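Local coordinates for conserved exported protein (Bacteroides fragilis, PDB 3CLW), which is of unproven function but probably hydrolyses O-glycosidic bonds as a TIM-barrel glycoside hydrolase, at residues S200-T203 with K204-Y208; M235-L238 with F239-S243; P248-I251 with I252-M255; R292-I295 with H296-L299. All blocks are in the same frame, centred on the assembly; numbering follows the deposited sequence.

Interaction 1: residues S200-T203 with K204-Y208; sequences SFAT and KADLY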
# COMPACT_ATOMS: atom_id res chain seq x y z
N SER A 200 -7.29 -16.45 -5.07
CA SER A 200 -6.79 -17.82 -4.90
C SER A 200 -5.85 -18.02 -3.71
O SER A 200 -4.90 -17.27 -3.50
CB SER A 200 -6.10 -18.35 -6.17
OG SER A 200 -5.83 -19.75 -6.00
N PHE A 201 -6.14 -19.06 -2.95
CA PHE A 201 -5.18 -19.68 -2.04
C PHE A 201 -3.94 -20.07 -2.83
O PHE A 201 -4.03 -20.34 -4.02
CB PHE A 201 -5.82 -20.94 -1.42
CG PHE A 201 -4.88 -21.73 -0.54
CD1 PHE A 201 -4.56 -21.29 0.74
CD2 PHE A 201 -4.32 -22.92 -1.00
CE1 PHE A 201 -3.71 -22.02 1.55
CE2 PHE A 201 -3.46 -23.66 -0.18
CZ PHE A 201 -3.16 -23.20 1.09
N ALA A 202 -2.79 -20.09 -2.19
CA ALA A 202 -1.62 -20.70 -2.83
C ALA A 202 -0.60 -21.14 -1.78
O ALA A 202 -0.48 -20.50 -0.75
CB ALA A 202 -0.96 -19.73 -3.87
N THR A 203 0.11 -22.22 -2.08
CA THR A 203 1.14 -22.74 -1.18
C THR A 203 2.51 -22.11 -1.52
O THR A 203 2.66 -21.46 -2.56
CB THR A 203 1.28 -24.28 -1.27
OG1 THR A 203 1.90 -24.61 -2.51
CG2 THR A 203 -0.08 -24.99 -1.16
N LYS A 204 3.49 -22.29 -0.63
CA LYS A 204 4.83 -21.79 -0.92
C LYS A 204 5.40 -22.47 -2.16
O LYS A 204 6.12 -21.83 -2.93
CB LYS A 204 5.77 -21.91 0.27
CG LYS A 204 5.36 -21.04 1.44
CD LYS A 204 6.42 -21.06 2.52
CE LYS A 204 6.44 -22.36 3.35
NZ LYS A 204 5.13 -22.61 3.98
N ALA A 205 5.05 -23.74 -2.38
CA ALA A 205 5.47 -24.40 -3.61
C ALA A 205 4.90 -23.68 -4.83
O ALA A 205 5.60 -23.49 -5.83
CB ALA A 205 5.12 -25.90 -3.62
N ASP A 206 3.64 -23.27 -4.75
CA ASP A 206 2.99 -22.49 -5.80
C ASP A 206 3.72 -21.16 -6.02
O ASP A 206 4.06 -20.81 -7.13
CB ASP A 206 1.52 -22.26 -5.45
CG ASP A 206 0.73 -23.57 -5.30
OD1 ASP A 206 1.05 -24.58 -6.00
OD2 ASP A 206 -0.22 -23.61 -4.49
N LEU A 207 3.98 -20.47 -4.92
CA LEU A 207 4.62 -19.17 -4.96
C LEU A 207 6.00 -19.26 -5.59
O LEU A 207 6.38 -18.41 -6.41
CB LEU A 207 4.71 -18.59 -3.54
CG LEU A 207 3.35 -18.17 -2.95
CD1 LEU A 207 3.51 -17.73 -1.50
CD2 LEU A 207 2.67 -17.07 -3.77
N TYR A 208 6.75 -20.30 -5.20
CA TYR A 208 8.10 -20.53 -5.70
C TYR A 208 8.07 -20.73 -7.22
O TYR A 208 8.91 -20.16 -7.94
CB TYR A 208 8.78 -21.71 -4.95
CG TYR A 208 10.14 -22.07 -5.50
CD1 TYR A 208 11.30 -21.64 -4.87
CD2 TYR A 208 10.26 -22.84 -6.67
CE1 TYR A 208 12.56 -21.98 -5.39
CE2 TYR A 208 11.51 -23.18 -7.20
CZ TYR A 208 12.65 -22.75 -6.56
OH TYR A 208 13.88 -23.10 -7.09
O HOH W 1 1.19 -26.57 -4.02

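Interaction 2: residues M235-L238 with F239-S243; sequences MKYL and FEIDS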
# COMPACT_ATOMS: atom_id res chain seq x y z
N MET A 235 0.35 -10.37 8.77
CA MET A 235 1.81 -10.45 8.94
C MET A 235 2.23 -11.74 9.72
O MET A 235 3.39 -12.09 9.75
CB MET A 235 2.34 -9.18 9.65
CG MET A 235 2.43 -7.90 8.79
SD MET A 235 2.38 -6.37 9.78
CE MET A 235 3.23 -5.28 8.65
N LYS A 236 1.27 -12.44 10.32
CA LYS A 236 1.61 -13.63 11.14
C LYS A 236 2.10 -14.76 10.25
O LYS A 236 2.91 -15.55 10.68
CB LYS A 236 0.45 -14.09 12.04
CG LYS A 236 -0.66 -14.79 11.32
CD LYS A 236 -1.82 -15.11 12.21
CE LYS A 236 -2.96 -15.69 11.37
NZ LYS A 236 -4.12 -16.19 12.19
N TYR A 237 1.65 -14.78 9.00
CA TYR A 237 2.11 -15.76 8.01
C TYR A 237 3.57 -15.56 7.59
O TYR A 237 4.12 -16.36 6.85
CB TYR A 237 1.18 -15.75 6.82
CG TYR A 237 -0.18 -16.29 7.13
CD1 TYR A 237 -0.41 -17.68 7.14
CD2 TYR A 237 -1.24 -15.44 7.44
CE1 TYR A 237 -1.67 -18.18 7.44
CE2 TYR A 237 -2.49 -15.94 7.73
CZ TYR A 237 -2.70 -17.31 7.74
OH TYR A 237 -3.97 -17.80 8.03
N LEU A 238 4.19 -14.48 8.04
CA LEU A 238 5.61 -14.28 7.77
C LEU A 238 6.50 -15.21 8.63
O LEU A 238 7.69 -15.41 8.33
CB LEU A 238 6.00 -12.82 7.97
CG LEU A 238 5.39 -11.82 6.95
CD1 LEU A 238 5.91 -10.46 7.18
CD2 LEU A 238 5.62 -12.24 5.49
N PHE A 239 5.91 -15.76 9.69
CA PHE A 239 6.54 -16.69 10.60
C PHE A 239 5.70 -17.98 10.65
O PHE A 239 4.60 -18.01 10.16
CB PHE A 239 6.63 -16.05 11.98
CG PHE A 239 6.97 -14.57 11.94
CD1 PHE A 239 8.29 -14.14 11.80
CD2 PHE A 239 5.97 -13.61 12.06
CE1 PHE A 239 8.60 -12.80 11.77
CE2 PHE A 239 6.28 -12.26 12.02
CZ PHE A 239 7.60 -11.86 11.88
N GLU A 240 6.25 -19.05 11.21
CA GLU A 240 5.56 -20.35 11.22
C GLU A 240 4.47 -20.30 12.27
O GLU A 240 4.73 -19.86 13.39
CB GLU A 240 6.55 -21.48 11.53
CG GLU A 240 6.01 -22.90 11.27
CD GLU A 240 7.09 -23.99 11.47
OE1 GLU A 240 8.03 -23.79 12.27
OE2 GLU A 240 6.99 -25.04 10.81
N ILE A 241 3.25 -20.72 11.91
CA ILE A 241 2.07 -20.61 12.79
C ILE A 241 1.21 -21.88 12.98
O ILE A 241 0.36 -21.91 13.87
CB ILE A 241 1.09 -19.47 12.35
CG1 ILE A 241 0.64 -19.65 10.89
CG2 ILE A 241 1.71 -18.08 12.61
CD1 ILE A 241 -0.85 -19.42 10.67
N ASP A 242 1.38 -22.89 12.15
CA ASP A 242 0.64 -24.15 12.33
C ASP A 242 1.48 -25.39 11.94
O ASP A 242 2.66 -25.26 11.65
CB ASP A 242 -0.69 -24.12 11.56
CG ASP A 242 -0.51 -24.05 10.04
OD1 ASP A 242 0.60 -24.36 9.54
OD2 ASP A 242 -1.49 -23.68 9.35
N SER A 243 0.81 -26.54 11.88
CA SER A 243 1.40 -27.83 11.47
C SER A 243 0.82 -28.34 10.16
O SER A 243 0.95 -29.53 9.81
CB SER A 243 1.16 -28.86 12.57
OG SER A 243 1.81 -28.45 13.75

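Interaction 3: residues P248-I251 with I252-M255; sequences PDDI and IHSM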
# COMPACT_ATOMS: atom_id res chain seq x y z
N PRO A 248 0.92 -21.36 3.44
CA PRO A 248 2.00 -20.43 3.10
C PRO A 248 2.34 -19.53 4.28
O PRO A 248 2.30 -18.29 4.17
CB PRO A 248 1.42 -19.63 1.93
CG PRO A 248 -0.06 -19.59 2.23
CD PRO A 248 -0.37 -20.95 2.82
N ASP A 249 2.68 -20.15 5.41
CA ASP A 249 3.27 -19.43 6.53
C ASP A 249 4.78 -19.57 6.44
O ASP A 249 5.31 -20.05 5.42
CB ASP A 249 2.73 -19.93 7.88
CG ASP A 249 3.18 -21.37 8.21
OD1 ASP A 249 2.95 -21.80 9.36
OD2 ASP A 249 3.75 -22.06 7.32
N ASP A 250 5.46 -19.12 7.48
CA ASP A 250 6.92 -19.21 7.56
C ASP A 250 7.64 -18.58 6.37
O ASP A 250 8.72 -19.04 5.96
CB ASP A 250 7.36 -20.68 7.76
CG ASP A 250 8.80 -20.80 8.20
OD1 ASP A 250 9.21 -19.99 9.05
OD2 ASP A 250 9.52 -21.70 7.67
N ILE A 251 7.02 -17.54 5.80
CA ILE A 251 7.52 -16.88 4.59
C ILE A 251 8.97 -16.40 4.73
O ILE A 251 9.80 -16.67 3.86
CB ILE A 251 6.60 -15.69 4.13
CG1 ILE A 251 5.20 -16.20 3.71
CG2 ILE A 251 7.28 -14.85 3.03
CD1 ILE A 251 5.15 -17.16 2.50
N ILE A 252 9.29 -15.69 5.80
CA ILE A 252 10.63 -15.16 5.91
C ILE A 252 11.72 -16.25 5.82
O ILE A 252 12.61 -16.16 4.98
CB ILE A 252 10.81 -14.24 7.15
CG1 ILE A 252 9.89 -12.99 7.02
CG2 ILE A 252 12.27 -13.86 7.31
CD1 ILE A 252 9.74 -12.13 8.30
N HIS A 253 11.63 -17.28 6.66
CA HIS A 253 12.71 -18.27 6.75
C HIS A 253 12.71 -19.24 5.58
O HIS A 253 13.78 -19.61 5.07
CB HIS A 253 12.72 -19.01 8.09
CG HIS A 253 13.30 -18.21 9.22
ND1 HIS A 253 14.65 -18.19 9.49
CD2 HIS A 253 12.72 -17.38 10.11
CE1 HIS A 253 14.88 -17.41 10.53
NE2 HIS A 253 13.72 -16.90 10.92
N SER A 254 11.52 -19.61 5.15
CA SER A 254 11.38 -20.61 4.11
C SER A 254 11.68 -20.05 2.71
O SER A 254 12.18 -20.77 1.86
CB SER A 254 9.99 -21.19 4.15
OG SER A 254 9.81 -22.08 3.08
N MET A 255 11.40 -18.76 2.51
CA MET A 255 11.50 -18.10 1.19
C MET A 255 12.62 -17.06 1.10
O MET A 255 13.19 -16.87 0.02
CB MET A 255 10.14 -17.49 0.74
CG MET A 255 8.97 -18.52 0.61
SD MET A 255 7.51 -18.15 -0.41
CE MET A 255 8.18 -18.59 -1.99
O HOH W 2 9.93 -17.16 8.79

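Interaction 4: residues R292-I295 with H296-L299; sequences RNRI and HKEL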
# COMPACT_ATOMS: atom_id res chain seq x y z
N ARG A 292 5.66 -6.19 14.40
CA ARG A 292 6.48 -5.40 13.48
C ARG A 292 7.97 -5.41 13.85
O ARG A 292 8.85 -5.40 12.97
CB ARG A 292 5.93 -3.98 13.37
CG ARG A 292 4.78 -3.85 12.37
CD ARG A 292 3.79 -2.75 12.71
NE ARG A 292 2.62 -2.90 11.85
CZ ARG A 292 1.54 -3.63 12.14
NH1 ARG A 292 1.44 -4.23 13.33
NH2 ARG A 292 0.55 -3.75 11.26
N ASN A 293 8.26 -5.39 15.15
CA ASN A 293 9.64 -5.62 15.63
C ASN A 293 10.15 -6.99 15.23
O ASN A 293 11.28 -7.14 14.81
CB ASN A 293 9.73 -5.47 17.15
CG ASN A 293 9.95 -4.02 17.58
OD1 ASN A 293 10.61 -3.25 16.87
ND2 ASN A 293 9.44 -3.66 18.76
N ARG A 294 9.28 -7.99 15.31
CA ARG A 294 9.67 -9.33 14.91
C ARG A 294 10.07 -9.42 13.44
O ARG A 294 11.05 -10.11 13.09
CB ARG A 294 8.56 -10.33 15.22
CG ARG A 294 9.11 -11.74 15.36
CD ARG A 294 8.04 -12.73 15.60
NE ARG A 294 8.53 -14.08 15.40
CZ ARG A 294 7.78 -15.17 15.46
NH1 ARG A 294 6.49 -15.07 15.73
NH2 ARG A 294 8.34 -16.36 15.27
N ILE A 295 9.33 -8.70 12.58
CA ILE A 295 9.60 -8.68 11.15
C ILE A 295 11.03 -8.23 10.91
O ILE A 295 11.80 -8.93 10.24
CB ILE A 295 8.63 -7.74 10.36
CG1 ILE A 295 7.17 -8.25 10.46
CG2 ILE A 295 9.09 -7.59 8.92
CD1 ILE A 295 6.15 -7.36 9.74
N HIS A 296 11.38 -7.07 11.46
CA HIS A 296 12.71 -6.53 11.30
C HIS A 296 13.82 -7.42 11.90
O HIS A 296 14.88 -7.59 11.30
CB HIS A 296 12.78 -5.13 11.89
CG HIS A 296 14.10 -4.46 11.66
ND1 HIS A 296 14.66 -4.35 10.41
CD2 HIS A 296 14.98 -3.92 12.53
CE1 HIS A 296 15.82 -3.73 10.51
NE2 HIS A 296 16.05 -3.47 11.78
N LYS A 297 13.56 -7.98 13.08
CA LYS A 297 14.51 -8.89 13.74
C LYS A 297 14.81 -10.09 12.82
O LYS A 297 15.96 -10.31 12.47
CB LYS A 297 13.99 -9.35 15.10
CG LYS A 297 15.03 -10.12 15.99
CD LYS A 297 14.42 -11.37 16.66
CE LYS A 297 13.04 -11.11 17.32
NZ LYS A 297 12.20 -12.34 17.72
N GLU A 298 13.77 -10.82 12.40
CA GLU A 298 13.95 -12.01 11.56
C GLU A 298 14.44 -11.68 10.17
O GLU A 298 15.31 -12.36 9.65
CB GLU A 298 12.67 -12.84 11.42
CG GLU A 298 11.95 -13.20 12.69
CD GLU A 298 12.76 -14.01 13.63
OE1 GLU A 298 12.36 -14.09 14.83
OE2 GLU A 298 13.79 -14.56 13.19
N LEU A 299 13.84 -10.66 9.56
CA LEU A 299 14.22 -10.32 8.18
C LEU A 299 15.63 -9.77 8.08
O LEU A 299 16.34 -10.10 7.14
CB LEU A 299 13.21 -9.37 7.51
CG LEU A 299 13.20 -9.25 5.98
CD1 LEU A 299 13.18 -10.59 5.25
CD2 LEU A 299 12.03 -8.36 5.55

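Interaction 1: residues S200-T203 with K204-Y208
Thr203 and Asp206 bind each other reciprocally, side chain to backbone, in the turn that opens helix 204-221. Of the two side-chain bonds, the shorter runs from Thr203 N to Asp206 OD2 at 2.8 Å and is almost straight, 175° at the hydrogen; it reaches the anti side of that oxygen, 33° out of the carboxylate plane. In return Asp206 N gives its hydrogen to Thr203 OG1 at 3.1 Å. The threonine hydroxyl is placed for this by a chi1 of 72°, which sets OG1 between the backbone N and the carbonyl carbon. The pair is a capping box, with Thr203 as N-cap, and it occupies two amide hydrogens at a helix start. Leu207 N to Thr203 O, 2.9 Å, is the backbone bond that begins the helical ladder. A water adds a bridge, 2.6 Å from Thr203 OG1 and donating to Asp206 OD1 at 2.8 Å. Apolar contact is slight: Ala202 CB lies 3.9 Å from Asp206 CB, and Leu207 CD2 is farther from the same methyl. Asp206 OD2 has a second donor in Ile150 N, which ties the cap to a neighbouring loop.

Interaction 2: residues M235-L238 with F239-S243
Ile241 folds back on Tyr237, its CD1 methyl reaching 3.6 Å from CE1 of the phenol ring and meeting it obliquely. The other branch of the same isoleucine, CG2, sits 3.4 Å from Lys236 O, so its two branches meet successive residues of the turn. Chi1 of 56° sends CG1 between the backbone N and the carbonyl carbon and leaves CG2 beside the N, which is how the two branches find separate partners. At the other end of the contact Phe239 turns its ring against its predecessor: Leu238 CB stands over one face, 4.2 Å from the centroid and 13° off the normal, a CH-pi contact displaced toward the rim. The ring atom CE2 also comes within 3.7 Å of Met235 O.

The turn beneath these groups is a single 3-10 segment, 235-238, in the loop that leads from strand 226-232 of the barrel to helix 251-256. Leu238 N bonds to Met235 O at 3.0 Å, and Phe239 N continues the pattern to Lys236 O at 3.2 Å, arriving well above that carbonyl's plane. Farther out, Arg294 of helix 285-300 makes a cation-pi contact with the Phe239 ring, while Leu238 packs on Val274 and Ala276 of strand 270-276. Asp249 OD1 accepts a hydrogen bond from Ile241 N.

Interaction 3: residues P248-I251 with I252-M255
Asp250 swings its carboxylate across the first turn of helix 251-256, where it meets His253 and Ser254 with different oxygens. OD1 lies 3.8 Å from His253 CB and OD2 3.6 Å from Ser254 CB, both contacts with carbon atoms. With CG anti to the backbone N (chi1 -165°), the group leans along its own carbonyl toward the helix. The Asp250 and His253 side chains pass at a slant, yet the carboxylate and imidazole planes are only 13° apart. A water joins the two residues: it donates to Asp250 OD1 at 2.9 Å and accepts from His253 N at 2.7 Å, lying at the edge of the imidazole in its plane.

Asp250 stands at the N-cap position of the helix, but its side chain makes no direct capping bond; the first-turn amide of His253 is served through the water instead. The residue takes a positive phi of 54°, which turns the chain from the loop into the helix. Asp250 O then accepts from Ser254 N at 3.0 Å, nearly in line with the C=O bond, and Met255 N reaches Ile251 O one step on.

Ile251 and Met255 run side by side, pointing the same way, and touch through CD1 and SD at 3.9 Å. Together they face the barrel, Ile251 on Pro230 and Val232 of strand 226-232 and Met255 on Ile229, while Lys204 of helix 204-221 covers both. On the other flank His253 stacks on Tyr257.

Interaction 4: residues R292-I295 with H296-L299
Helix 285-300, the connection between parallel strands 270-276 and 307-310, carries a small charged cluster on its exposed flank in which Arg294 and Lys297 converge on one carboxylate oxygen of Glu298. Glu298 OE1 lies at the edge of the Arg294 guanidinium, in its plane, but the two flat groups are turned 74° apart and the salt bridge from NE to OE1 is long, 3.9 Å. Lys297 NZ reaches the same OE1 at 3.4 Å, a salt bridge whose hydrogen bond is weak. Arginine stays extended from CG to NE, whereas the lysine bends at chi2 and chi3, which brings Lys297 NZ to 3.9 Å from Arg294 CG. Two positive groups therefore meet one anion, which probably offsets their mutual repulsion.

In Glu298 a chi1 of -51° puts CG beside the backbone N and 3.2 Å from Arg294 O, and the bend at chi2 then turns the carboxylate toward Arg294 and Lys297. Its second oxygen, OE2, is held by His253 NE2. Below the charges runs the backbone ladder: Glu298 N to Arg294 O, 2.9 Å and 176° at the hydrogen, and Leu299 N to Ile295 O, 2.8 Å.

Ile295 and Leu299 lie on the buried flank against Phe308 of strand 307-310. One charged flank and one apolar flank resting on strand 307-310 make this an amphipathic helix of a beta-alpha-beta crossover in a TIM barrel.

Interactions 1 and 3 are largely buried helix starts, and they differ in chemistry: 1 is capped by a reciprocal box, whereas in 3 the N-cap aspartate makes no capping bond and reaches a helix amide only by way of a water. Lys204 joins them through a hydrogen bond of its NZ to Asp249 O. Interaction 2 is partly buried and lies in the loop before helix 251-256; Leu238 O with Ile252 N ties it to interaction 3. Interaction 4 belongs to the next helix, with long or weak salt bridges on its exposed flank, and Phe239 packs from interaction 2 onto its Glu298. Interactions 1 and 4 stay apart, nearest atoms about 13 Å; the two between them bridge helix 204-221 to helix 285-300.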